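Local structure of phosphoserine aminotransferase SerC (Cytophaga hutchinsonii ATCC 33406, 3FFR) at residues Thr71-Glu83 against Leu215-Pro229. The protein probably catalyses the pyridoxal-phosphate-dependent transamination between phosphoserine and 2-oxoglutarate in serine biosynthesis. Residues are numbered along the deposited sequence; the frame is centred on the assembly and turned at random. Where two conformers were deposited one is given.
Sequences TEIWERIIQNCVE and LLAKRKSIGTYHTIP
The end of helix 206-217 and the loop after it run antiparallel to helix 70-81, the backbones closest where the CA atoms of N80 and I222 lie 4.9 Å apart, with R76 opposite H226 and E83 opposite L215. E72 OE2 is gripped by three N-H groups. H226 ND1 reaches it at 2.6 Å, almost straight (174°), from the syn side and 25° out of the carboxylate plane, while R76 forms a side-on salt bridge: NE takes the anti lone pair and NH2 comes from above that plane. With CG anti to the backbone N (chi1 -180°) and the chain extended beyond it, the E72 carboxylate reaches the H226 ring. R76 NH1 bonds Q79 OE1 in plane, H226 CB lies over one guanidinium face, and NH2 bonds Y225 OH weakly. A water joins E72 OE1 to Y225 OH. N80 OD1 accepts I228 N at 2.8 Å from above the carbonyl plane, just after T227, whose OG1 caps S230 N; N80 ND2 returns to R76 O at 2.9 Å. E83 OE2 meets K218 NZ at 2.9 Å and K220 NZ at 3.6 Å in a salt-bridge network. R76 NH2 and T224 OG1 also bind E75 of the second subunit, at the dimer interface. Helix 70-81 packs on strands 62-67 and 200-205 of the seven-stranded sheet, consistent with the class-V aminotransferase fold, and T71 OG1 near its start bonds the cofactor phosphate on modified lysine 191.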
loop_
_atom_site.group_PDB
_atom_site.type_symbol
_atom_site.label_atom_id
_atom_site.label_comp_id
_atom_site.label_asym_id
_atom_site.label_seq_id
_atom_site.Cartn_x
_atom_site.Cartn_y
_atom_site.Cartn_z
ATOM N N THR A 71 -3.592 2.517 8.966
ATOM C CA THR A 71 -2.883 3.726 9.427
ATOM C C THR A 71 -3.078 4.875 8.415
ATOM O O THR A 71 -3.367 6.031 8.775
ATOM C CB THR A 71 -1.386 3.458 9.685
ATOM O OG1 THR A 71 -1.242 2.402 10.653
ATOM C CG2 THR A 71 -0.650 4.717 10.219
ATOM N N GLU A 72 -3.041 4.529 7.137
ATOM C CA GLU A 72 -3.331 5.506 6.104
ATOM C C GLU A 72 -4.754 6.067 6.299
ATOM O O GLU A 72 -4.980 7.276 6.202
ATOM C CB GLU A 72 -3.234 4.934 4.689
ATOM C CG GLU A 72 -3.543 6.026 3.698
ATOM C CD GLU A 72 -3.564 5.684 2.216
ATOM O OE1 GLU A 72 -3.328 4.529 1.824
ATOM O OE2 GLU A 72 -3.832 6.646 1.432
ATOM N N ILE A 73 -5.688 5.158 6.567
ATOM C CA ILE A 73 -7.094 5.503 6.776
ATOM C C ILE A 73 -7.247 6.487 7.975
ATOM O O ILE A 73 -7.986 7.493 7.880
ATOM C CB ILE A 73 -8.033 4.284 6.867
ATOM C CG1 ILE A 73 -8.052 3.537 5.528
ATOM C CG2 ILE A 73 -9.467 4.750 7.259
ATOM C CD1 ILE A 73 -8.631 2.125 5.627
ATOM N N TRP A 74 -6.495 6.266 9.045
ATOM C CA TRP A 74 -6.537 7.259 10.154
ATOM C C TRP A 74 -6.243 8.678 9.611
ATOM O O TRP A 74 -6.913 9.659 9.886
ATOM C CB TRP A 74 -5.496 6.976 11.207
ATOM C CG TRP A 74 -5.740 5.829 12.112
ATOM C CD1 TRP A 74 -6.913 5.180 12.370
ATOM C CD2 TRP A 74 -4.753 5.209 12.945
ATOM N NE1 TRP A 74 -6.712 4.185 13.316
ATOM C CE2 TRP A 74 -5.395 4.187 13.680
ATOM C CE3 TRP A 74 -3.405 5.428 13.145
ATOM C CZ2 TRP A 74 -4.716 3.420 14.622
ATOM C CZ3 TRP A 74 -2.731 4.653 14.045
ATOM C CH2 TRP A 74 -3.374 3.648 14.762
ATOM N N GLU A 75 -5.152 8.780 8.869
ATOM C CA GLU A 75 -4.741 10.069 8.289
ATOM C C GLU A 75 -5.803 10.659 7.367
ATOM O O GLU A 75 -6.138 11.858 7.458
ATOM C CB GLU A 75 -3.400 9.935 7.562
ATOM C CG GLU A 75 -2.867 11.270 7.040
ATOM C CD GLU A 75 -1.578 11.110 6.266
ATOM O OE1 GLU A 75 -1.666 10.762 5.082
ATOM O OE2 GLU A 75 -0.534 11.458 6.817
ATOM N N ARG A 76 -6.341 9.813 6.484
ATOM C CA ARG A 76 -7.330 10.252 5.492
ATOM C C ARG A 76 -8.634 10.680 6.141
ATOM O O ARG A 76 -9.333 11.585 5.636
ATOM C CB ARG A 76 -7.598 9.198 4.411
ATOM C CG ARG A 76 -6.383 8.704 3.651
ATOM C CD ARG A 76 -5.457 9.808 3.222
ATOM N NE ARG A 76 -4.322 9.267 2.433
ATOM C CZ ARG A 76 -3.323 10.012 1.984
ATOM N NH1 ARG A 76 -3.287 11.309 2.287
ATOM N NH2 ARG A 76 -2.382 9.463 1.219
ATOM N N ILE A 77 -9.002 10.035 7.244
ATOM C CA ILE A 77 -10.207 10.448 7.986
ATOM C C ILE A 77 -10.098 11.898 8.432
ATOM O O ILE A 77 -11.000 12.718 8.219
ATOM C CB ILE A 77 -10.507 9.537 9.226
ATOM C CG1 ILE A 77 -11.058 8.191 8.730
ATOM C CG2 ILE A 77 -11.479 10.234 10.229
ATOM C CD1 ILE A 77 -11.057 7.061 9.792
ATOM N N ILE A 78 -8.954 12.233 9.018
ATOM C CA ILE A 78 -8.768 13.592 9.549
ATOM C C ILE A 78 -8.649 14.600 8.404
ATOM O O ILE A 78 -9.268 15.689 8.426
ATOM C CB ILE A 78 -7.588 13.651 10.540
ATOM C CG1 ILE A 78 -7.833 12.699 11.715
ATOM C CG2 ILE A 78 -7.403 15.078 11.082
ATOM C CD1 ILE A 78 -6.558 12.374 12.511
ATOM N N GLN A 79 -7.902 14.240 7.375
ATOM C CA GLN A 79 -7.759 15.163 6.228
ATOM C C GLN A 79 -9.023 15.466 5.486
ATOM O O GLN A 79 -9.256 16.605 5.044
ATOM C CB GLN A 79 -6.728 14.631 5.216
ATOM C CG GLN A 79 -5.302 14.584 5.776
ATOM C CD GLN A 79 -4.329 13.810 4.879
ATOM O OE1 GLN A 79 -4.738 12.954 4.093
ATOM N NE2 GLN A 79 -3.036 14.116 4.994
ATOM N N ASN A 80 -9.841 14.440 5.319
ATOM C CA ASN A 80 -11.097 14.566 4.569
ATOM C C ASN A 80 -12.296 15.051 5.344
ATOM O O ASN A 80 -13.221 15.604 4.765
ATOM C CB ASN A 80 -11.478 13.231 3.950
ATOM C CG ASN A 80 -10.683 12.914 2.681
ATOM O OD1 ASN A 80 -11.076 13.317 1.553
ATOM N ND2 ASN A 80 -9.598 12.119 2.843
ATOM N N CYS A 81 -12.254 14.903 6.665
ATOM C CA CYS A 81 -13.455 15.102 7.449
ATOM C C CYS A 81 -13.404 16.004 8.671
ATOM O O CYS A 81 -14.414 16.206 9.317
ATOM C CB CYS A 81 -14.009 13.755 7.897
ATOM S SG CYS A 81 -14.293 12.547 6.553
ATOM N N VAL A 82 -12.246 16.564 8.960
ATOM C CA VAL A 82 -12.108 17.417 10.130
ATOM C C VAL A 82 -11.501 18.757 9.775
ATOM O O VAL A 82 -10.376 18.838 9.315
ATOM C CB VAL A 82 -11.220 16.784 11.251
ATOM C CG1 VAL A 82 -11.220 17.722 12.521
ATOM C CG2 VAL A 82 -11.690 15.339 11.613
ATOM N N GLU A 83 -12.275 19.802 9.983
ATOM C CA GLU A 83 -11.774 21.149 9.745
ATOM C C GLU A 83 -10.957 21.617 10.945
ATOM O O GLU A 83 -9.830 22.119 10.798
ATOM C CB GLU A 83 -12.917 22.148 9.493
ATOM C CG GLU A 83 -12.383 23.526 9.093
ATOM C CD GLU A 83 -13.486 24.499 8.679
ATOM O OE1 GLU A 83 -14.662 24.138 8.772
ATOM O OE2 GLU A 83 -13.168 25.620 8.257
ATOM N N LEU A 215 -15.879 20.425 2.833
ATOM C CA LEU A 215 -14.560 21.002 3.181
ATOM C C LEU A 215 -13.812 21.452 1.945
ATOM O O LEU A 215 -13.223 22.528 1.912
ATOM C CB LEU A 215 -13.684 20.001 3.920
ATOM C CG LEU A 215 -14.103 19.749 5.341
ATOM C CD1 LEU A 215 -13.048 18.826 5.996
ATOM C CD2 LEU A 215 -14.239 21.092 6.085
ATOM N N LEU A 216 -13.888 20.631 0.911
ATOM C CA LEU A 216 -13.230 20.958 -0.363
ATOM C C LEU A 216 -13.854 22.242 -0.917
ATOM O O LEU A 216 -13.157 23.111 -1.416
ATOM C CB LEU A 216 -13.346 19.812 -1.385
ATOM C CG LEU A 216 -12.609 20.025 -2.723
ATOM C CD1 LEU A 216 -11.146 20.218 -2.511
ATOM C CD2 LEU A 216 -12.866 18.884 -3.676
ATOM N N ALA A 217 -15.172 22.341 -0.824
ATOM C CA ALA A 217 -15.886 23.525 -1.323
ATOM C C ALA A 217 -15.480 24.800 -0.592
ATOM O O ALA A 217 -15.521 25.892 -1.170
ATOM C CB ALA A 217 -17.390 23.319 -1.250
ATOM N N LYS A 218 -15.071 24.651 0.656
ATOM C CA LYS A 218 -14.644 25.774 1.509
ATOM C C LYS A 218 -13.242 26.166 1.135
ATOM O O LYS A 218 -12.609 26.957 1.813
ATOM C CB LYS A 218 -14.636 25.410 3.004
ATOM C CG LYS A 218 -15.995 25.175 3.606
ATOM C CD LYS A 218 -15.960 25.105 5.139
ATOM C CE LYS A 218 -15.578 26.448 5.767
ATOM N NZ LYS A 218 -15.757 26.441 7.252
ATOM N N ARG A 219 -12.770 25.579 0.051
ATOM C CA ARG A 219 -11.411 25.826 -0.468
ATOM C C ARG A 219 -10.306 25.284 0.429
ATOM O O ARG A 219 -9.191 25.790 0.438
ATOM C CB ARG A 219 -11.170 27.303 -0.768
ATOM C CG ARG A 219 -12.064 27.823 -1.894
ATOM C CD ARG A 219 -11.659 29.233 -2.379
ATOM N N LYS A 220 -10.654 24.277 1.208
ATOM C CA LYS A 220 -9.665 23.565 2.037
ATOM C C LYS A 220 -9.087 22.410 1.228
ATOM O O LYS A 220 -9.803 21.740 0.505
ATOM C CB LYS A 220 -10.308 22.932 3.293
ATOM C CG LYS A 220 -11.097 23.869 4.156
ATOM C CD LYS A 220 -10.216 24.896 4.807
ATOM C CE LYS A 220 -10.928 25.523 5.999
ATOM N NZ LYS A 220 -10.001 26.359 6.806
ATOM N N SER A 221 -7.788 22.183 1.338
ATOM C CA SER A 221 -7.216 20.984 0.706
ATOM C C SER A 221 -7.595 19.801 1.564
ATOM O O SER A 221 -7.414 19.841 2.792
ATOM C CB SER A 221 -5.705 21.038 0.618
ATOM O OG SER A 221 -5.233 19.781 0.171
ATOM N N ILE A 222 -8.126 18.763 0.923
ATOM C CA ILE A 222 -8.486 17.501 1.594
ATOM C C ILE A 222 -7.588 16.355 1.125
ATOM O O ILE A 222 -7.794 15.171 1.478
ATOM C CB ILE A 222 -9.966 17.116 1.472
ATOM C CG1 ILE A 222 -10.412 17.000 -0.005
ATOM C CG2 ILE A 222 -10.817 18.120 2.277
ATOM C CD1 ILE A 222 -11.816 16.430 -0.174
ATOM N N GLY A 223 -6.586 16.742 0.335
ATOM C CA GLY A 223 -5.606 15.796 -0.160
ATOM C C GLY A 223 -5.401 15.810 -1.659
ATOM O O GLY A 223 -5.682 16.784 -2.343
ATOM N N THR A 224 -4.952 14.647 -2.146
ATOM C CA THR A 224 -4.640 14.476 -3.567
ATOM C C THR A 224 -5.299 13.209 -4.103
ATOM O O THR A 224 -6.499 13.227 -4.392
ATOM C CB THR A 224 -3.121 14.522 -3.880
ATOM O OG1 THR A 224 -2.430 13.449 -3.229
ATOM C CG2 THR A 224 -2.498 15.899 -3.516
ATOM N N TYR A 225 -4.517 12.153 -4.244
ATOM C CA TYR A 225 -5.027 10.892 -4.818
ATOM C C TYR A 225 -6.040 10.194 -3.952
ATOM O O TYR A 225 -6.937 9.492 -4.457
ATOM C CB TYR A 225 -3.864 9.937 -5.235
ATOM C CG TYR A 225 -3.130 9.303 -4.096
ATOM C CD1 TYR A 225 -2.379 10.060 -3.206
ATOM C CD2 TYR A 225 -3.204 7.950 -3.889
ATOM C CE1 TYR A 225 -1.738 9.477 -2.125
ATOM C CE2 TYR A 225 -2.552 7.339 -2.812
ATOM C CZ TYR A 225 -1.838 8.111 -1.925
ATOM O OH TYR A 225 -1.226 7.527 -0.847
ATOM N N HIS A 226 -5.895 10.336 -2.648
ATOM C CA HIS A 226 -6.800 9.693 -1.712
ATOM C C HIS A 226 -7.760 10.616 -0.986
ATOM O O HIS A 226 -8.103 10.390 0.176
ATOM C CB HIS A 226 -6.129 8.672 -0.781
ATOM C CG HIS A 226 -5.818 7.359 -1.456
ATOM N ND1 HIS A 226 -5.038 6.373 -0.877
ATOM C CD2 HIS A 226 -6.164 6.898 -2.678
ATOM C CE1 HIS A 226 -4.954 5.343 -1.707
ATOM N NE2 HIS A 226 -5.603 5.652 -2.824
ATOM N N THR A 227 -8.207 11.650 -1.686
ATOM C CA THR A 227 -9.360 12.376 -1.204
ATOM C C THR A 227 -10.531 11.429 -1.394
ATOM O O THR A 227 -10.506 10.543 -2.260
ATOM C CB THR A 227 -9.679 13.682 -1.965
ATOM O OG1 THR A 227 -10.163 13.394 -3.305
ATOM C CG2 THR A 227 -8.446 14.611 -1.980
ATOM N N ILE A 228 -11.585 11.622 -0.596
ATOM C CA ILE A 228 -12.786 10.821 -0.783
ATOM C C ILE A 228 -13.355 10.959 -2.222
ATOM O O ILE A 228 -13.654 9.959 -2.862
ATOM C CB ILE A 228 -13.847 11.090 0.317
ATOM C CG1 ILE A 228 -13.375 10.408 1.618
ATOM C CG2 ILE A 228 -15.229 10.505 -0.081
ATOM C CD1 ILE A 228 -14.203 10.821 2.833
ATOM N N PRO A 229 -13.508 12.185 -2.745
ATOM C CA PRO A 229 -14.039 12.297 -4.109
ATOM C C PRO A 229 -13.199 11.608 -5.163
ATOM O O PRO A 229 -13.734 11.000 -6.094
ATOM C CB PRO A 229 -14.114 13.806 -4.318
ATOM C CG PRO A 229 -14.396 14.319 -2.941
ATOM C CD PRO A 229 -13.495 13.495 -2.075
HETATM O O HOH W 1 -1.603 4.952 -0.168
HETATM O O HOH W 2 -6.303 12.902 1.789
HETATM O O HOH W 3 -7.987 18.857 5.114
#